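Local coordinates for protein succinylglutamate desuccinylase/aspartoacylase (Shewanella frigidimarina, PDB 3LWU) that binds a zinc ion and is probably a hydrolase of the succinylglutamate desuccinylase/aspartoacylase family, acting on ester bonds, at residues 125-130 and 152-157; 236-241 and 253-258; 323-328 and 361-366; 335-340 and 355-360. One frame throughout, in Å; residues are numbered along the deposited sequence.

Contact 1 (125-130 and 152-157); sequences FDHNVD and SMLVET
The imidazole of His127 carries most of this contact, with Leu154 over one face and Thr157 at the edge, both from helix 143-160. Leu154 lays its CD2 methyl over the middle of the ring. Leu154 CD2 stands 3.6 Å from the centroid of the His127 ring and only 7° off the ring normal, a clean CH-pi contact. The opposite face of the imidazole is covered by Phe125 CD2 from its own segment. At the ring edge His127 ND1 reaches Thr157 OG1 at 2.8 Å. The N-H points poorly at the oxygen, with an angle of 121°, and the hydrogen bond is weak. Thr157 OG1 in turn donates to Met153 O, 2.8 Å away, one turn back in the helix. This bond follows from the torsion of Thr157, chi1 53°, which sets OG1 between the backbone N and the carbonyl carbon. Met153 O also accepts from Thr157 N, and the two donors come from opposite faces of the carbonyl plane. Further along, Val129 CG2 meets the CE methyl of selenomethionine Met153 tip to tip at 3.9 Å. The Met153 chain bends at chi2 and chi3, which brings CE to Val129. The contact lies near the surface, away from the zinc site. It ties the loop before helix 131-138 to helix 143-160. Trp134 of helix 131-138 packs on Val129 and Met153, and Pro237 and Trp238 of helix 230-247 pack on Leu154.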
loop_
_atom_site.group_PDB
_atom_site.type_symbol
_atom_site.label_atom_id
_atom_site.label_comp_id
_atom_site.label_asym_id
_atom_site.label_seq_id
_atom_site.Cartn_x
_atom_site.Cartn_y
_atom_site.Cartn_z
ATOM N N PHE A 125 7.146 -17.765 19.073
ATOM C CA PHE A 125 7.379 -19.212 19.028
ATOM C C PHE A 125 6.769 -19.944 20.234
ATOM O O PHE A 125 7.061 -19.601 21.380
ATOM C CB PHE A 125 8.883 -19.491 18.995
ATOM C CG PHE A 125 9.234 -20.961 19.021
ATOM C CD1 PHE A 125 8.757 -21.813 18.040
ATOM C CD2 PHE A 125 10.081 -21.477 20.000
ATOM C CE1 PHE A 125 9.102 -23.156 18.039
ATOM C CE2 PHE A 125 10.417 -22.811 19.999
ATOM C CZ PHE A 125 9.918 -23.651 19.014
ATOM N N ASP A 126 5.959 -20.960 19.938
ATOM C CA ASP A 126 5.372 -21.888 20.917
ATOM C C ASP A 126 6.290 -23.090 21.039
ATOM O O ASP A 126 6.490 -23.821 20.081
ATOM C CB ASP A 126 4.010 -22.344 20.377
ATOM C CG ASP A 126 3.308 -23.397 21.262
ATOM O OD1 ASP A 126 3.825 -23.829 22.324
ATOM O OD2 ASP A 126 2.186 -23.784 20.866
ATOM N N HIS A 127 6.858 -23.298 22.221
ATOM C CA HIS A 127 7.860 -24.357 22.401
ATOM C C HIS A 127 7.310 -25.790 22.360
ATOM O O HIS A 127 8.080 -26.717 22.111
ATOM C CB HIS A 127 8.634 -24.144 23.704
ATOM C CG HIS A 127 9.448 -22.885 23.729
ATOM N ND1 HIS A 127 10.804 -22.867 23.477
ATOM C CD2 HIS A 127 9.098 -21.603 23.985
ATOM C CE1 HIS A 127 11.256 -21.629 23.589
ATOM N NE2 HIS A 127 10.241 -20.842 23.888
ATOM N N ASN A 128 6.007 -25.975 22.602
ATOM C CA ASN A 128 5.403 -27.335 22.667
ATOM C C ASN A 128 6.241 -28.285 23.533
ATOM O O ASN A 128 6.630 -29.360 23.096
ATOM C CB ASN A 128 5.208 -27.940 21.255
ATOM N N VAL A 129 6.558 -27.846 24.750
ATOM C CA VAL A 129 7.440 -28.603 25.648
ATOM C C VAL A 129 6.762 -29.907 26.039
ATOM O O VAL A 129 5.609 -29.887 26.448
ATOM C CB VAL A 129 7.732 -27.820 26.963
ATOM C CG1 VAL A 129 8.618 -28.655 27.905
ATOM C CG2 VAL A 129 8.356 -26.430 26.676
ATOM N N ASP A 130 7.460 -31.035 25.931
ATOM C CA ASP A 130 6.929 -32.272 26.476
ATOM C C ASP A 130 7.139 -32.176 27.981
ATOM O O ASP A 130 8.231 -32.448 28.507
ATOM C CB ASP A 130 7.617 -33.487 25.886
ATOM C CG ASP A 130 7.158 -34.794 26.520
ATOM O OD1 ASP A 130 6.355 -34.821 27.497
ATOM O OD2 ASP A 130 7.627 -35.821 26.018
ATOM N N SER A 152 16.982 -21.652 30.725
ATOM C CA SER A 152 18.037 -21.959 29.735
ATOM C C SER A 152 17.491 -22.679 28.521
ATOM O O SER A 152 17.929 -22.403 27.409
ATOM C CB SER A 152 19.134 -22.836 30.300
ATOM O OG SER A 152 19.623 -22.248 31.476
HETATM N N MSE A 153 16.563 -23.607 28.747
HETATM C CA MSE A 153 15.979 -24.384 27.666
HETATM C C MSE A 153 15.129 -23.497 26.781
HETATM O O MSE A 153 15.225 -23.598 25.554
HETATM C CB MSE A 153 15.140 -25.551 28.188
HETATM C CG MSE A 153 14.446 -26.335 27.073
HETATM SE SE MSE A 153 12.655 -25.731 26.698
HETATM C CE MSE A 153 11.844 -26.135 28.457
ATOM N N LEU A 154 14.299 -22.637 27.390
ATOM C CA LEU A 154 13.471 -21.706 26.611
ATOM C C LEU A 154 14.341 -20.768 25.753
ATOM O O LEU A 154 14.026 -20.579 24.576
ATOM C CB LEU A 154 12.470 -20.904 27.481
ATOM C CG LEU A 154 11.381 -21.708 28.240
ATOM C CD1 LEU A 154 10.600 -20.858 29.226
ATOM C CD2 LEU A 154 10.401 -22.422 27.302
ATOM N N VAL A 155 15.429 -20.226 26.306
ATOM C CA VAL A 155 16.333 -19.394 25.522
ATOM C C VAL A 155 16.987 -20.185 24.366
ATOM O O VAL A 155 16.910 -19.781 23.229
ATOM C CB VAL A 155 17.380 -18.670 26.404
ATOM C CG1 VAL A 155 18.295 -17.768 25.560
ATOM C CG2 VAL A 155 16.680 -17.829 27.484
ATOM N N GLU A 156 17.546 -21.358 24.627
ATOM C CA GLU A 156 18.278 -22.110 23.583
ATOM C C GLU A 156 17.410 -22.587 22.422
ATOM O O GLU A 156 17.845 -22.535 21.261
ATOM C CB GLU A 156 19.022 -23.309 24.191
ATOM C CG GLU A 156 20.145 -22.839 25.131
ATOM C CD GLU A 156 20.733 -23.901 26.050
ATOM O OE1 GLU A 156 20.464 -25.129 25.859
ATOM O OE2 GLU A 156 21.485 -23.482 26.973
ATOM N N THR A 157 16.213 -23.080 22.740
ATOM C CA THR A 157 15.325 -23.637 21.721
ATOM C C THR A 157 14.780 -22.509 20.849
ATOM O O THR A 157 14.506 -22.677 19.655
ATOM C CB THR A 157 14.150 -24.426 22.337
ATOM O OG1 THR A 157 13.492 -23.598 23.294
ATOM C CG2 THR A 157 14.631 -25.748 23.011
#

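Contact 2 (236-241 and 253-258); sequences CPWWQL and SVPVSA
Trp238 and Trp239 sit on helix 230-247, which passes the turn leading into strand 257-263 with Trp239 CA and Val254 CA 5.9 Å apart and no hydrogen bond between the segments. The contact is apolar and centres on the Trp238 indole. Val256 CG2 lies over one indole face, 3.5 Å from the centroid of the five-membered ring of Trp238 and 12° off its normal. It is a CH-pi contact. Val256 CG2 is anti to its own carbonyl carbon and comes closest to Trp238 NE1, at 3.4 Å. Pro255 meets the benzo part of the indole, with its CG 3.6 Å from Trp238 CE3. Val254 grips the root of the same side chain, its CG1 being 3.8 Å from Trp238 CB. Val254 CG2 lies 4.2 Å from Trp239 CD1. An alanine in place of Trp238 would keep CB beside Val254 but is likely to leave Val256 CG2 and the Pro255 ring without their aromatic partner. Tyr150 of helix 143-160 meets the indole edge-to-face. A helix here packs its aromatic side chain on the loop that leads into the next strand, within the alpha/beta zinc-binding domain of the succinylglutamate desuccinylase/aspartoacylase family.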
loop_
_atom_site.group_PDB
_atom_site.type_symbol
_atom_site.label_atom_id
_atom_site.label_comp_id
_atom_site.label_asym_id
_atom_site.label_seq_id
_atom_site.Cartn_x
_atom_site.Cartn_y
_atom_site.Cartn_z
ATOM N N CYS A 236 3.091 -18.834 28.861
ATOM C CA CYS A 236 2.470 -20.154 28.705
ATOM C C CYS A 236 3.346 -21.296 29.175
ATOM O O CYS A 236 2.882 -22.139 29.936
ATOM C CB CYS A 236 2.016 -20.410 27.273
ATOM S SG CYS A 236 0.426 -19.585 26.881
ATOM N N PRO A 237 4.613 -21.341 28.732
ATOM C CA PRO A 237 5.431 -22.478 29.176
ATOM C C PRO A 237 5.555 -22.530 30.670
ATOM O O PRO A 237 5.550 -23.645 31.250
ATOM C CB PRO A 237 6.798 -22.199 28.545
ATOM C CG PRO A 237 6.528 -21.218 27.449
ATOM C CD PRO A 237 5.402 -20.386 27.951
ATOM N N TRP A 238 5.667 -21.357 31.315
ATOM C CA TRP A 238 5.763 -21.337 32.769
ATOM C C TRP A 238 4.451 -21.730 33.436
ATOM O O TRP A 238 4.473 -22.430 34.437
ATOM C CB TRP A 238 6.266 -19.999 33.302
ATOM C CG TRP A 238 7.672 -19.686 32.892
ATOM C CD1 TRP A 238 8.049 -18.922 31.846
ATOM C CD2 TRP A 238 8.865 -20.124 33.518
ATOM N NE1 TRP A 238 9.407 -18.860 31.765
ATOM C CE2 TRP A 238 9.934 -19.597 32.788
ATOM C CE3 TRP A 238 9.138 -20.914 34.633
ATOM C CZ2 TRP A 238 11.260 -19.821 33.133
ATOM C CZ3 TRP A 238 10.459 -21.143 34.968
ATOM C CH2 TRP A 238 11.498 -20.586 34.223
ATOM N N TRP A 239 3.321 -21.293 32.870
ATOM C CA TRP A 239 1.979 -21.654 33.378
ATOM C C TRP A 239 1.811 -23.161 33.293
ATOM O O TRP A 239 1.401 -23.809 34.267
ATOM C CB TRP A 239 0.870 -20.945 32.566
ATOM C CG TRP A 239 -0.433 -20.746 33.338
ATOM C CD1 TRP A 239 -0.833 -21.419 34.477
ATOM C CD2 TRP A 239 -1.498 -19.810 33.034
ATOM N NE1 TRP A 239 -2.068 -20.969 34.882
ATOM C CE2 TRP A 239 -2.504 -19.988 34.023
ATOM C CE3 TRP A 239 -1.712 -18.860 32.010
ATOM C CZ2 TRP A 239 -3.696 -19.219 34.041
ATOM C CZ3 TRP A 239 -2.911 -18.110 32.023
ATOM C CH2 TRP A 239 -3.877 -18.298 33.040
ATOM N N GLN A 240 2.180 -23.722 32.140
ATOM C CA GLN A 240 2.121 -25.172 31.918
ATOM C C GLN A 240 2.948 -25.919 32.949
ATOM O O GLN A 240 2.456 -26.883 33.538
ATOM C CB GLN A 240 2.631 -25.568 30.528
ATOM C CG GLN A 240 1.718 -25.257 29.369
ATOM C CD GLN A 240 2.520 -25.121 28.049
ATOM O OE1 GLN A 240 3.580 -25.769 27.881
ATOM N NE2 GLN A 240 2.042 -24.249 27.131
ATOM N N LEU A 241 4.191 -25.476 33.161
ATOM C CA LEU A 241 5.097 -26.145 34.106
ATOM C C LEU A 241 4.483 -26.146 35.495
ATOM O O LEU A 241 4.446 -27.169 36.160
ATOM C CB LEU A 241 6.465 -25.479 34.146
ATOM C CG LEU A 241 7.474 -25.958 35.188
ATOM C CD1 LEU A 241 7.801 -27.432 35.046
ATOM C CD2 LEU A 241 8.748 -25.147 35.069
ATOM N N SER A 253 4.064 -20.735 42.876
ATOM C CA SER A 253 3.351 -19.814 41.986
ATOM C C SER A 253 4.134 -19.603 40.682
ATOM O O SER A 253 5.358 -19.789 40.630
ATOM C CB SER A 253 3.084 -18.492 42.697
ATOM O OG SER A 253 4.274 -18.016 43.283
ATOM N N VAL A 254 3.421 -19.215 39.626
ATOM C CA VAL A 254 4.033 -19.129 38.315
ATOM C C VAL A 254 5.239 -18.168 38.437
ATOM O O VAL A 254 5.084 -17.043 38.894
ATOM C CB VAL A 254 3.031 -18.688 37.244
ATOM C CG1 VAL A 254 3.689 -18.721 35.860
ATOM C CG2 VAL A 254 1.778 -19.594 37.276
ATOM N N PRO A 255 6.454 -18.638 38.103
ATOM C CA PRO A 255 7.671 -17.836 38.305
ATOM C C PRO A 255 7.823 -16.621 37.377
ATOM O O PRO A 255 8.630 -15.765 37.649
ATOM C CB PRO A 255 8.804 -18.829 38.001
ATOM C CG PRO A 255 8.163 -20.181 38.026
ATOM C CD PRO A 255 6.768 -19.972 37.565
ATOM N N VAL A 256 7.079 -16.555 36.283
ATOM C CA VAL A 256 7.208 -15.436 35.362
ATOM C C VAL A 256 5.879 -14.698 35.303
ATOM O O VAL A 256 4.811 -15.301 35.481
ATOM C CB VAL A 256 7.713 -15.929 33.979
ATOM C CG1 VAL A 256 7.569 -14.889 32.921
ATOM C CG2 VAL A 256 9.198 -16.358 34.096
ATOM N N SER A 257 5.979 -13.387 35.128
ATOM C CA SER A 257 4.842 -12.514 34.883
ATOM C C SER A 257 5.006 -11.884 33.510
ATOM O O SER A 257 6.086 -11.403 33.200
ATOM C CB SER A 257 4.794 -11.402 35.953
ATOM O OG SER A 257 4.374 -11.940 37.202
ATOM N N ALA A 258 3.942 -11.853 32.703
ATOM C CA ALA A 258 3.958 -11.131 31.406
ATOM C C ALA A 258 2.657 -10.368 31.209
ATOM O O ALA A 258 1.579 -10.868 31.554
ATOM C CB ALA A 258 4.198 -12.079 30.268
#

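Contact 3 (323-328 and 361-366); sequences YCASVG and CVPILH
Tyr323 and His366 make the aromatic part of the contact, an offset stack with centroids 3.8 Å apart and planes only 10° from parallel. His366 ND1 stands over the middle of the phenol ring, and Tyr323 CD1 lies 3.3 Å from His366 ND1. Tyr323 CB also sits over the imidazole face as a CH-pi contact. The imidazole reaches this place because its CG lies between the backbone N and the carbonyl carbon (chi1 71°). Replacing Tyr323 by a serine would probably leave one face of the His366 ring without its stacking partner and cost Ser369 O the hydrogen bond from the phenol hydroxyl.

The backbone part is one strong bond. Gly328 N donates to Pro363 O at 2.8 Å, nearly straight at 165°. Val327 CA adds a C-H...O contact to the same oxygen. Strand 362-366, which receives these contacts, runs antiparallel to strands 196-204 and 377-382. It carries a classic beta bulge, with Ile364 and Leu365 both facing Lys380. Leu365 lies on the side of the zinc site, its side chain about 9 Å from the zinc ion.

The remaining contacts are van der Waals ones. Ala325 CB touches Pro363 CG at 4.0 Å. Val327 CG1, anti to the carbonyl carbon, lies 3.8 Å from Leu365 CA. Val327 CB instead rests against a carbonyl, 3.4 Å from Ile364 O. Tyr379 of strand 377-382 packs on Pro363 and meets the His366 ring, while its hydroxyl bonds Ala325 O.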
loop_
_atom_site.group_PDB
_atom_site.type_symbol
_atom_site.label_atom_id
_atom_site.label_comp_id
_atom_site.label_asym_id
_atom_site.label_seq_id
_atom_site.Cartn_x
_atom_site.Cartn_y
_atom_site.Cartn_z
ATOM N N TYR A 323 -18.378 8.364 15.258
ATOM C CA TYR A 323 -18.140 7.561 16.450
ATOM C C TYR A 323 -18.713 8.322 17.631
ATOM O O TYR A 323 -18.099 9.248 18.091
ATOM C CB TYR A 323 -16.629 7.257 16.618
ATOM C CG TYR A 323 -16.116 6.395 15.472
ATOM C CD1 TYR A 323 -16.302 5.030 15.467
ATOM C CD2 TYR A 323 -15.490 6.968 14.370
ATOM C CE1 TYR A 323 -15.879 4.246 14.409
ATOM C CE2 TYR A 323 -15.082 6.208 13.319
ATOM C CZ TYR A 323 -15.278 4.849 13.333
ATOM O OH TYR A 323 -14.885 4.092 12.249
ATOM N N CYS A 324 -19.917 7.977 18.069
ATOM C CA CYS A 324 -20.579 8.698 19.149
ATOM C C CYS A 324 -20.098 8.273 20.513
ATOM O O CYS A 324 -20.020 9.081 21.409
ATOM C CB CYS A 324 -22.095 8.466 19.108
ATOM S SG CYS A 324 -22.779 8.953 17.584
ATOM N N ALA A 325 -19.828 6.994 20.713
ATOM C CA ALA A 325 -19.509 6.525 22.068
ATOM C C ALA A 325 -18.055 6.796 22.338
ATOM O O ALA A 325 -17.181 6.341 21.586
ATOM C CB ALA A 325 -19.790 5.042 22.220
ATOM N N SER A 326 -17.787 7.477 23.440
ATOM C CA SER A 326 -16.410 7.727 23.897
ATOM C C SER A 326 -15.716 6.473 24.409
ATOM O O SER A 326 -16.268 5.715 25.205
ATOM C CB SER A 326 -16.428 8.736 25.056
ATOM O OG SER A 326 -16.920 9.988 24.627
ATOM N N VAL A 327 -14.469 6.286 24.016
ATOM C CA VAL A 327 -13.697 5.157 24.528
ATOM C C VAL A 327 -13.430 5.333 26.021
ATOM O O VAL A 327 -13.223 6.448 26.480
ATOM C CB VAL A 327 -12.390 4.981 23.735
ATOM C CG1 VAL A 327 -12.738 4.559 22.319
ATOM C CG2 VAL A 327 -11.454 6.297 23.772
ATOM N N GLY A 328 -13.479 4.244 26.780
ATOM C CA GLY A 328 -13.218 4.305 28.191
ATOM C C GLY A 328 -14.377 4.725 29.091
ATOM O O GLY A 328 -14.178 4.812 30.299
ATOM N N CYS A 361 -22.186 -1.860 27.901
ATOM C CA CYS A 361 -20.796 -2.179 27.626
ATOM C C CYS A 361 -19.912 -1.031 28.007
ATOM O O CYS A 361 -20.406 0.035 28.336
ATOM C CB CYS A 361 -20.628 -2.535 26.153
ATOM S SG CYS A 361 -20.748 -1.171 24.976
ATOM N N VAL A 362 -18.599 -1.269 27.983
ATOM C CA VAL A 362 -17.597 -0.199 27.988
ATOM C C VAL A 362 -16.844 -0.282 26.671
ATOM O O VAL A 362 -16.029 -1.192 26.473
ATOM C CB VAL A 362 -16.644 -0.326 29.212
ATOM C CG1 VAL A 362 -15.555 0.718 29.182
ATOM C CG2 VAL A 362 -17.442 -0.251 30.536
ATOM N N PRO A 363 -17.108 0.656 25.738
ATOM C CA PRO A 363 -16.341 0.652 24.532
ATOM C C PRO A 363 -14.869 0.968 24.809
ATOM O O PRO A 363 -14.567 1.931 25.552
ATOM C CB PRO A 363 -16.993 1.768 23.687
ATOM C CG PRO A 363 -18.324 1.946 24.245
ATOM C CD PRO A 363 -18.136 1.702 25.704
ATOM N N ILE A 364 -13.960 0.166 24.233
ATOM C CA ILE A 364 -12.528 0.323 24.530
ATOM C C ILE A 364 -11.778 1.046 23.427
ATOM O O ILE A 364 -10.939 1.891 23.711
ATOM C CB ILE A 364 -11.867 -1.037 24.849
ATOM C CG1 ILE A 364 -12.390 -1.544 26.183
ATOM C CG2 ILE A 364 -10.334 -0.938 24.886
ATOM C CD1 ILE A 364 -12.146 -0.531 27.352
ATOM N N LEU A 365 -12.068 0.689 22.177
ATOM C CA LEU A 365 -11.384 1.252 21.031
ATOM C C LEU A 365 -12.305 1.234 19.832
ATOM O O LEU A 365 -13.268 0.444 19.758
ATOM C CB LEU A 365 -10.069 0.485 20.726
ATOM C CG LEU A 365 -10.159 -1.010 20.468
ATOM C CD1 LEU A 365 -10.357 -1.332 18.958
ATOM C CD2 LEU A 365 -8.918 -1.772 21.004
ATOM N N HIS A 366 -12.013 2.121 18.892
ATOM C CA HIS A 366 -12.689 2.086 17.607
ATOM C C HIS A 366 -11.748 2.275 16.427
ATOM O O HIS A 366 -10.605 2.683 16.575
ATOM C CB HIS A 366 -13.888 3.068 17.556
ATOM C CG HIS A 366 -13.535 4.522 17.519
ATOM N ND1 HIS A 366 -13.085 5.165 16.379
ATOM C CD2 HIS A 366 -13.654 5.487 18.470
ATOM C CE1 HIS A 366 -12.913 6.455 16.642
ATOM N NE2 HIS A 366 -13.241 6.678 17.908
#

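Contact 4 (335-340 and 355-360); sequences KPLVNI and ISLPMD
Val338 and Ile355 form the antiparallel hydrogen-bonded pair of a beta hairpin, strands 336-341 and 352-356. A classic beta bulge sits here, with Leu337 and Val338 both facing Ile355. Ile355 O accepts from Leu337 N at 2.8 Å, in the carbonyl plane, and more weakly from Val338 N. In the other direction Ile355 N donates to Val338 O, also at 2.8 Å and nearly straight at 166°. The chain turns a corner at Leu337, within the bulge.

The tight side is apolar. Val338 and Ile355 lie side by side and point the same way, with Val338 CG2 3.8 Å from Ile355 CB. That methyl occupies the place between the backbone N and the carbonyl carbon of Val338. Ile340 comes across Ile355 obliquely, its CD1 3.9 Å from Ile355 CG1. The Ile355 branch that meets both is CG1, which is anti to the carbonyl carbon (chi1 -61°). Leu337 CD1 and Leu357 CD1 make a looser touch at 4.4 Å. Phe313 of strand 310-314 packs on Leu337, Ile355 and Leu357. Leu357 also packs on Phe166 of the second subunit, so this end of the hairpin reaches a subunit interface.

The solvent side lies toward Lys335, whose side chain is exposed and whose CB points away from the other segment. Ser356 offers carbon rather than its hydroxyl here, with CB 3.4 Å from Lys335 O. Beyond the last direct backbone bond a water takes over. It accepts from Leu357 N and appears to donate to Lys335 O, at 2.7 Å from each.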
loop_
_atom_site.group_PDB
_atom_site.type_symbol
_atom_site.label_atom_id
_atom_site.label_comp_id
_atom_site.label_asym_id
_atom_site.label_seq_id
_atom_site.Cartn_x
_atom_site.Cartn_y
_atom_site.Cartn_z
ATOM N N LYS A 335 -28.022 3.324 24.055
ATOM C CA LYS A 335 -27.364 4.593 23.681
ATOM C C LYS A 335 -26.498 4.416 22.425
ATOM O O LYS A 335 -25.879 3.369 22.245
ATOM C CB LYS A 335 -26.521 5.140 24.840
ATOM C CG LYS A 335 -27.349 5.602 26.077
ATOM C CD LYS A 335 -28.049 6.952 25.801
ATOM C CE LYS A 335 -29.302 7.234 26.699
ATOM N NZ LYS A 335 -28.998 8.215 27.800
ATOM N N PRO A 336 -26.428 5.455 21.557
ATOM C CA PRO A 336 -25.789 5.239 20.262
ATOM C C PRO A 336 -24.281 4.951 20.344
ATOM O O PRO A 336 -23.539 5.588 21.090
ATOM C CB PRO A 336 -26.079 6.550 19.495
ATOM C CG PRO A 336 -26.147 7.600 20.533
ATOM C CD PRO A 336 -26.841 6.864 21.733
ATOM N N LEU A 337 -23.865 3.933 19.623
ATOM C CA LEU A 337 -22.475 3.606 19.462
ATOM C C LEU A 337 -21.894 4.398 18.279
ATOM O O LEU A 337 -20.907 5.095 18.432
ATOM C CB LEU A 337 -22.329 2.111 19.195
ATOM C CG LEU A 337 -20.909 1.577 19.128
ATOM C CD1 LEU A 337 -20.336 1.396 20.574
ATOM C CD2 LEU A 337 -20.918 0.245 18.341
ATOM N N VAL A 338 -22.512 4.254 17.107
ATOM C CA VAL A 338 -22.158 5.058 15.915
ATOM C C VAL A 338 -23.415 5.570 15.213
ATOM O O VAL A 338 -24.521 5.041 15.419
ATOM C CB VAL A 338 -21.356 4.255 14.875
ATOM C CG1 VAL A 338 -20.094 3.715 15.485
ATOM C CG2 VAL A 338 -22.188 3.169 14.247
ATOM N N ASN A 339 -23.247 6.616 14.417
ATOM C CA ASN A 339 -24.199 6.954 13.376
ATOM C C ASN A 339 -23.567 6.624 12.031
ATOM O O ASN A 339 -22.404 6.900 11.806
ATOM C CB ASN A 339 -24.596 8.424 13.468
ATOM C CG ASN A 339 -25.194 8.779 14.839
ATOM O OD1 ASN A 339 -26.030 8.059 15.336
ATOM N ND2 ASN A 339 -24.770 9.882 15.428
ATOM N N ILE A 340 -24.329 6.016 11.141
ATOM C CA ILE A 340 -23.870 5.769 9.784
ATOM C C ILE A 340 -24.547 6.739 8.836
ATOM O O ILE A 340 -25.769 6.823 8.795
ATOM C CB ILE A 340 -24.219 4.339 9.348
ATOM C CG1 ILE A 340 -23.717 3.325 10.389
ATOM C CG2 ILE A 340 -23.634 4.045 7.973
ATOM C CD1 ILE A 340 -23.977 1.854 9.988
ATOM N N ILE A 355 -26.851 3.530 15.421
ATOM C CA ILE A 355 -26.678 2.115 15.725
ATOM C C ILE A 355 -26.373 2.008 17.215
ATOM O O ILE A 355 -25.436 2.669 17.680
ATOM C CB ILE A 355 -25.476 1.469 14.961
ATOM C CG1 ILE A 355 -25.650 1.554 13.449
ATOM C CG2 ILE A 355 -25.318 -0.029 15.369
ATOM C CD1 ILE A 355 -26.866 0.803 12.938
ATOM N N SER A 356 -27.133 1.192 17.962
ATOM C CA SER A 356 -26.835 0.939 19.375
ATOM C C SER A 356 -26.656 -0.549 19.645
ATOM O O SER A 356 -26.854 -1.360 18.752
ATOM C CB SER A 356 -27.951 1.482 20.263
ATOM O OG SER A 356 -29.180 0.870 19.938
ATOM N N LEU A 357 -26.272 -0.903 20.874
ATOM C CA LEU A 357 -26.048 -2.308 21.262
ATOM C C LEU A 357 -27.131 -2.747 22.223
ATOM O O LEU A 357 -27.683 -1.919 22.950
ATOM C CB LEU A 357 -24.688 -2.482 21.940
ATOM C CG LEU A 357 -23.520 -2.153 21.020
ATOM C CD1 LEU A 357 -22.172 -2.399 21.684
ATOM C CD2 LEU A 357 -23.626 -2.941 19.684
ATOM N N PRO A 358 -27.439 -4.054 22.240
ATOM C CA PRO A 358 -28.521 -4.558 23.126
ATOM C C PRO A 358 -28.144 -4.781 24.612
ATOM O O PRO A 358 -29.030 -5.030 25.421
ATOM C CB PRO A 358 -28.930 -5.889 22.471
ATOM C CG PRO A 358 -27.627 -6.352 21.758
ATOM C CD PRO A 358 -26.998 -5.055 21.247
HETATM N N MSE A 359 -26.863 -4.700 24.960
HETATM C CA MSE A 359 -26.417 -4.833 26.357
HETATM C C MSE A 359 -25.532 -3.635 26.757
HETATM O O MSE A 359 -24.988 -2.924 25.886
HETATM C CB MSE A 359 -25.649 -6.150 26.527
HETATM C CG MSE A 359 -24.173 -6.126 26.049
HETATM SE SE MSE A 359 -23.955 -6.022 24.117
HETATM C CE MSE A 359 -24.573 -7.902 23.878
ATOM N N ASP A 360 -25.387 -3.412 28.054
ATOM C CA ASP A 360 -24.453 -2.401 28.539
ATOM C C ASP A 360 -23.030 -2.823 28.216
ATOM O O ASP A 360 -22.689 -3.998 28.254
ATOM C CB ASP A 360 -24.549 -2.194 30.057
ATOM C CG ASP A 360 -25.901 -1.709 30.497
ATOM O OD1 ASP A 360 -26.696 -1.225 29.652
ATOM O OD2 ASP A 360 -26.184 -1.853 31.702
HETATM O O HOH W 1 -25.716 0.780 22.974
#

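The four contacts follow the chain in two groups. Contact 1 closes before contact 2 opens, and both belong to the catalytic domain. Their centres are 13 Å apart, and they touch where Leu154 CD1 meets Trp238 NE1 at 3.4 Å, so helices 143-160 and 230-247 pack together. Contacts 3 and 4 come later, with centres 10 Å apart and contact 4 nested inside the loop closed by contact 3. Leu337 O probably accepts hydrogen bonds from Cys324 N and Ala325 N. Contacts 1 and 3 lie on opposite sides of the chain's centre. The two groups do not touch, the nearest atoms of contacts 2 and 3 being about 17 Å apart, but strand 196-204 pairs with strands of both.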